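Local coordinates for putative metal-dependent isothiocyanate hydrolase SaxA (Pectobacterium carotovorum, PDB 6BRM), which probably hydrolyses isothiocyanates, the defence compounds of cruciferous plants, at a site holding two zinc ions, at residues 189-192 and 196-199; 165-170 and 202-207. One frame throughout, in Å; residues are numbered along the deposited sequence. Where two conformers were deposited one is given.

Interaction 1: 189-192 and 196-199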
loop_
_atom_site.group_PDB
_atom_site.type_symbol
_atom_site.label_atom_id
_atom_site.label_comp_id
_atom_site.label_asym_id
_atom_site.label_seq_id
_atom_site.Cartn_x
_atom_site.Cartn_y
_atom_site.Cartn_z
ATOM N N TYR B 189 0.313 12.787 -15.279
ATOM C CA TYR B 189 -0.111 13.840 -14.350
ATOM C C TYR B 189 -1.587 14.215 -14.549
ATOM O O TYR B 189 -1.950 15.394 -14.603
ATOM C CB TYR B 189 0.818 15.064 -14.434
ATOM C CG TYR B 189 0.819 15.920 -13.181
ATOM C CD1 TYR B 189 1.299 15.417 -11.968
ATOM C CD2 TYR B 189 0.348 17.237 -13.203
ATOM C CE1 TYR B 189 1.305 16.195 -10.816
ATOM C CE2 TYR B 189 0.353 18.024 -12.055
ATOM C CZ TYR B 189 0.832 17.500 -10.865
ATOM O OH TYR B 189 0.837 18.272 -9.725
ATOM N N ALA B 190 -2.427 13.191 -14.680
ATOM C CA ALA B 190 -3.869 13.356 -14.573
ATOM C C ALA B 190 -4.177 13.726 -13.131
ATOM O O ALA B 190 -3.614 13.139 -12.205
ATOM C CB ALA B 190 -4.593 12.078 -14.967
ATOM N N VAL B 191 -5.053 14.710 -12.949
ATOM C CA VAL B 191 -5.332 15.268 -11.630
ATOM C C VAL B 191 -6.836 15.253 -11.361
ATOM O O VAL B 191 -7.633 15.576 -12.243
ATOM C CB VAL B 191 -4.716 16.689 -11.497
ATOM C CG1 VAL B 191 -5.507 17.734 -12.282
ATOM C CG2 VAL B 191 -4.581 17.093 -10.036
ATOM N N ASN B 192 -7.214 14.835 -10.154
ATOM C CA ASN B 192 -8.601 14.920 -9.699
ATOM C C ASN B 192 -8.863 16.357 -9.255
ATOM O O ASN B 192 -7.953 17.030 -8.767
ATOM C CB ASN B 192 -8.850 13.947 -8.545
ATOM C CG ASN B 192 -10.303 13.910 -8.112
ATOM O OD1 ASN B 192 -10.657 14.442 -7.060
ATOM N ND2 ASN B 192 -11.153 13.299 -8.928
ATOM N N GLY B 196 -6.444 15.869 -5.698
ATOM C CA GLY B 196 -5.062 15.906 -6.185
ATOM C C GLY B 196 -4.754 14.821 -7.205
ATOM O O GLY B 196 -5.666 14.113 -7.637
ATOM N N PRO B 197 -3.463 14.679 -7.593
ATOM C CA PRO B 197 -3.026 13.735 -8.637
ATOM C C PRO B 197 -3.465 12.278 -8.433
ATOM O O PRO B 197 -3.509 11.801 -7.295
ATOM C CB PRO B 197 -1.499 13.841 -8.591
ATOM C CG PRO B 197 -1.235 15.215 -8.090
ATOM C CD PRO B 197 -2.339 15.510 -7.114
ATOM N N ILE B 198 -3.799 11.609 -9.540
ATOM C CA ILE B 198 -4.237 10.201 -9.544
ATOM C C ILE B 198 -3.207 9.220 -10.130
ATOM O O ILE B 198 -3.366 8.000 -9.983
ATOM C CB ILE B 198 -5.596 10.010 -10.271
ATOM C CG1 ILE B 198 -5.562 10.561 -11.704
ATOM C CG2 ILE B 198 -6.714 10.673 -9.478
ATOM C CD1 ILE B 198 -6.628 9.981 -12.607
ATOM N N ILE B 199 -2.186 9.751 -10.809
ATOM C CA ILE B 199 -1.046 8.976 -11.299
ATOM C C ILE B 199 0.236 9.813 -11.117
ATOM O O ILE B 199 0.186 10.900 -10.533
ATOM C CB ILE B 199 -1.252 8.526 -12.773
ATOM C CG1 ILE B 199 -1.498 9.723 -13.702
ATOM C CG2 ILE B 199 -2.412 7.540 -12.882
ATOM C CD1 ILE B 199 -1.531 9.348 -15.170
#
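V191 and P197 face each other as an antiparallel non-hydrogen-bonded pair, their CA atoms 4.1 Å apart, in a short beta hairpin separate from the two large sheets of the metallo-beta-lactamase fold. A backbone bond on each side flanks this pair. I198 N reaches A190 O at 3.1 Å, almost straight at 178°, with the donor tilted from the carbonyl plane. N192 N reaches G196 O at 3.0 Å and is more bent, 153°, the donor standing above the plane of that carbonyl. The turn end is further tied by N192 OD1, which accepts from Y195 N.

The side-chain contacts around the V191-P197 pair are made mainly by carbon atoms. The CG2 branch of V191, anti to its own N, lies against the G196-P197 peptide bond, 3.6 Å from P197 N. Y189 starts out away from the other segment, but its chi1 of -156° swings the ring back alongside P197, where Y189 CE1 lies 3.9 Å from P197 CG. A190 and I198 also meet, with A190 CB 3.7 Å from I198 CG1, and N192 CB lies against I198 CG2. Farther along, the end of the I199 side chain, which also touches zinc ligands H128 and H221, comes back beside the backbone nitrogens of Y189 and A190, with I199 CG1 3.7 Å from A190 N.

Interaction 2: 165-170 and 202-207; sequences TVWVKP and KEDTLR
W167 and D204 bring the two backbones closest, at 7.1 Å between CA atoms, where the loop leading to V168, the N-cap of helix 169-178, passes the first turn of helix 203-211. The contact depends mainly on one indole. With CG anti to the backbone N (chi1 -169°), W167 sends its six-membered ring toward the helix. W167 CZ3 comes within 3.5 Å of R207 CB, while W167 CH2 lies 3.5 Å from R207 O. The backbone oxygen of D204 lies at the ring edge, near the indole plane. The ring thus meets backbone and CB atoms of the helix; in the conformer given, the arm of R207 leads away, with NH1 near E203 OE2 in a contact of charges alone.

The D204 carboxylate comes to the base of the tryptophan: OD2 is 3.8 Å from W167 CB and 3.7 Å from W167 N, too far from the latter to count as a hydrogen bond, so the approach is packing. W167 NE1 donates to Y134 O of the second subunit, and Y171 of the same chain meets the ring edge-to-face; together these probably limit the indole's rotation. A135 of the second subunit packs on both W167 and R207. The arrangement joins the loop between strand 159-163 and helix 169-178, which carries the zinc ligand D164 at its start, to a neighbouring helix, and sets both against the dimer interface of this metallo-beta-lactamase fold.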
loop_
_atom_site.group_PDB
_atom_site.type_symbol
_atom_site.label_atom_id
_atom_site.label_comp_id
_atom_site.label_asym_id
_atom_site.label_seq_id
_atom_site.Cartn_x
_atom_site.Cartn_y
_atom_site.Cartn_z
ATOM N N THR B 165 -0.210 4.251 -10.555
ATOM C CA THR B 165 -0.061 4.487 -9.120
ATOM C C THR B 165 0.574 5.860 -8.890
ATOM O O THR B 165 1.367 6.302 -9.711
ATOM C CB THR B 165 0.807 3.391 -8.445
ATOM O OG1 THR B 165 0.949 3.674 -7.044
ATOM C CG2 THR B 165 2.200 3.279 -9.076
ATOM N N VAL B 166 0.206 6.532 -7.797
ATOM C CA VAL B 166 0.978 7.677 -7.294
ATOM C C VAL B 166 2.045 7.147 -6.328
ATOM O O VAL B 166 2.127 5.933 -6.083
ATOM C CB VAL B 166 0.095 8.767 -6.616
ATOM C CG1 VAL B 166 -1.064 9.164 -7.522
ATOM C CG2 VAL B 166 -0.411 8.335 -5.238
ATOM N N TRP B 167 2.865 8.048 -5.792
ATOM C CA TRP B 167 3.908 7.664 -4.842
ATOM C C TRP B 167 3.306 7.170 -3.517
ATOM O O TRP B 167 2.770 7.957 -2.730
ATOM C CB TRP B 167 4.876 8.825 -4.591
ATOM C CG TRP B 167 6.111 8.425 -3.842
ATOM C CD1 TRP B 167 6.212 8.149 -2.507
ATOM C CD2 TRP B 167 7.428 8.263 -4.384
ATOM N NE1 TRP B 167 7.507 7.821 -2.187
ATOM C CE2 TRP B 167 8.275 7.881 -3.319
ATOM C CE3 TRP B 167 7.974 8.399 -5.666
ATOM C CZ2 TRP B 167 9.642 7.642 -3.494
ATOM C CZ3 TRP B 167 9.330 8.152 -5.842
ATOM C CH2 TRP B 167 10.151 7.778 -4.759
ATOM N N VAL B 168 3.391 5.855 -3.303
ATOM C CA VAL B 168 3.121 5.228 -2.000
ATOM C C VAL B 168 4.299 4.316 -1.653
ATOM O O VAL B 168 5.143 4.064 -2.510
ATOM C CB VAL B 168 1.780 4.464 -1.992
ATOM C CG1 VAL B 168 0.629 5.448 -1.968
ATOM C CG2 VAL B 168 1.642 3.527 -3.190
ATOM N N LYS B 169 4.373 3.833 -0.413
ATOM C CA LYS B 169 5.545 3.033 0.015
ATOM C C LYS B 169 5.629 1.632 -0.623
ATOM O O LYS B 169 6.735 1.114 -0.778
ATOM C CB LYS B 169 5.691 2.980 1.555
ATOM C CG LYS B 169 5.454 1.636 2.241
ATOM C CD LYS B 169 5.639 1.774 3.742
ATOM C CE LYS B 169 5.544 0.436 4.449
ATOM N NZ LYS B 169 4.237 -0.241 4.255
ATOM N N PRO B 170 4.484 1.016 -0.994
ATOM C CA PRO B 170 4.575 -0.215 -1.796
ATOM C C PRO B 170 5.332 -0.059 -3.124
ATOM O O PRO B 170 5.902 -1.036 -3.627
ATOM C CB PRO B 170 3.109 -0.570 -2.047
ATOM C CG PRO B 170 2.414 -0.062 -0.839
ATOM C CD PRO B 170 3.098 1.245 -0.545
ATOM N N LYS B 202 6.051 14.671 -13.112
ATOM C CA LYS B 202 7.465 15.020 -13.265
ATOM C C LYS B 202 8.245 14.846 -11.957
ATOM O O LYS B 202 9.347 14.299 -11.978
ATOM C CB LYS B 202 7.636 16.443 -13.835
ATOM C CG LYS B 202 7.206 17.591 -12.926
ATOM C CD LYS B 202 7.038 18.889 -13.708
ATOM C CE LYS B 202 6.710 20.059 -12.793
ATOM N NZ LYS B 202 6.536 21.330 -13.545
ATOM N N GLU B 203 7.669 15.288 -10.833
ATOM C CA GLU B 203 8.314 15.167 -9.507
ATOM C C GLU B 203 8.704 13.731 -9.158
ATOM O O GLU B 203 9.768 13.491 -8.586
ATOM C CB GLU B 203 7.408 15.717 -8.395
ATOM C CG GLU B 203 7.377 17.236 -8.291
ATOM C CD GLU B 203 6.665 17.723 -7.035
ATOM O OE1 GLU B 203 5.629 18.413 -7.165
ATOM O OE2 GLU B 203 7.135 17.408 -5.917
ATOM N N ASP B 204 7.837 12.786 -9.519
ATOM C CA ASP B 204 8.047 11.370 -9.219
ATOM C C ASP B 204 9.176 10.739 -10.044
ATOM O O ASP B 204 9.696 9.695 -9.668
ATOM C CB ASP B 204 6.743 10.590 -9.404
ATOM C CG ASP B 204 5.644 11.047 -8.448
ATOM O OD1 ASP B 204 5.651 12.226 -8.040
ATOM O OD2 ASP B 204 4.759 10.236 -8.108
ATOM N N THR B 205 9.547 11.367 -11.160
ATOM C CA THR B 205 10.737 10.981 -11.931
ATOM C C THR B 205 12.033 11.211 -11.141
ATOM O O THR B 205 12.916 10.353 -11.135
ATOM C CB THR B 205 10.817 11.758 -13.269
ATOM O OG1 THR B 205 9.647 11.493 -14.051
ATOM C CG2 THR B 205 12.043 11.364 -14.069
ATOM N N LEU B 206 12.146 12.373 -10.497
ATOM C CA LEU B 206 13.336 12.724 -9.711
ATOM C C LEU B 206 13.445 11.916 -8.411
ATOM O O LEU B 206 14.525 11.410 -8.089
ATOM C CB LEU B 206 13.340 14.225 -9.392
ATOM C CG LEU B 206 14.608 14.836 -8.782
ATOM C CD1 LEU B 206 15.796 14.735 -9.729
ATOM C CD2 LEU B 206 14.353 16.289 -8.410
ATOM N N ARG B 207 12.337 11.802 -7.682
ATOM C CA ARG B 207 12.297 11.080 -6.406
ATOM C C ARG B 207 12.687 9.598 -6.513
ATOM O O ARG B 207 13.258 9.041 -5.572
ATOM C CB ARG B 207 10.909 11.219 -5.772
ATOM C CG ARG B 207 10.674 12.571 -5.116
ATOM C CD ARG B 207 9.195 12.868 -4.926
ATOM N NE ARG B 207 8.979 13.991 -4.016
ATOM C CZ ARG B 207 9.214 15.263 -4.323
ATOM N NH1 ARG B 207 9.679 15.587 -5.521
ATOM N NH2 ARG B 207 8.985 16.214 -3.427
#

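In the fold
Interactions 1 and 2 have centres about 12 Å apart and meet at V166, whose CG1 lies 3.4 Å from I198 C and 3.5 Å from I199 N. Segment 196-199 runs on into helix 203-211, so the hairpin and the helix of interaction 2 are consecutive in the chain. Interaction 1 is nearer the metals: the I199 side chain is about 5 Å from a zinc ion, against about 10 Å for that of V166. I198 O also hydrogen-bonds H128 ND1, a second-shell contact that probably helps orient this zinc ligand. Interaction 2 instead extends from the loop beyond D164 towards the second subunit.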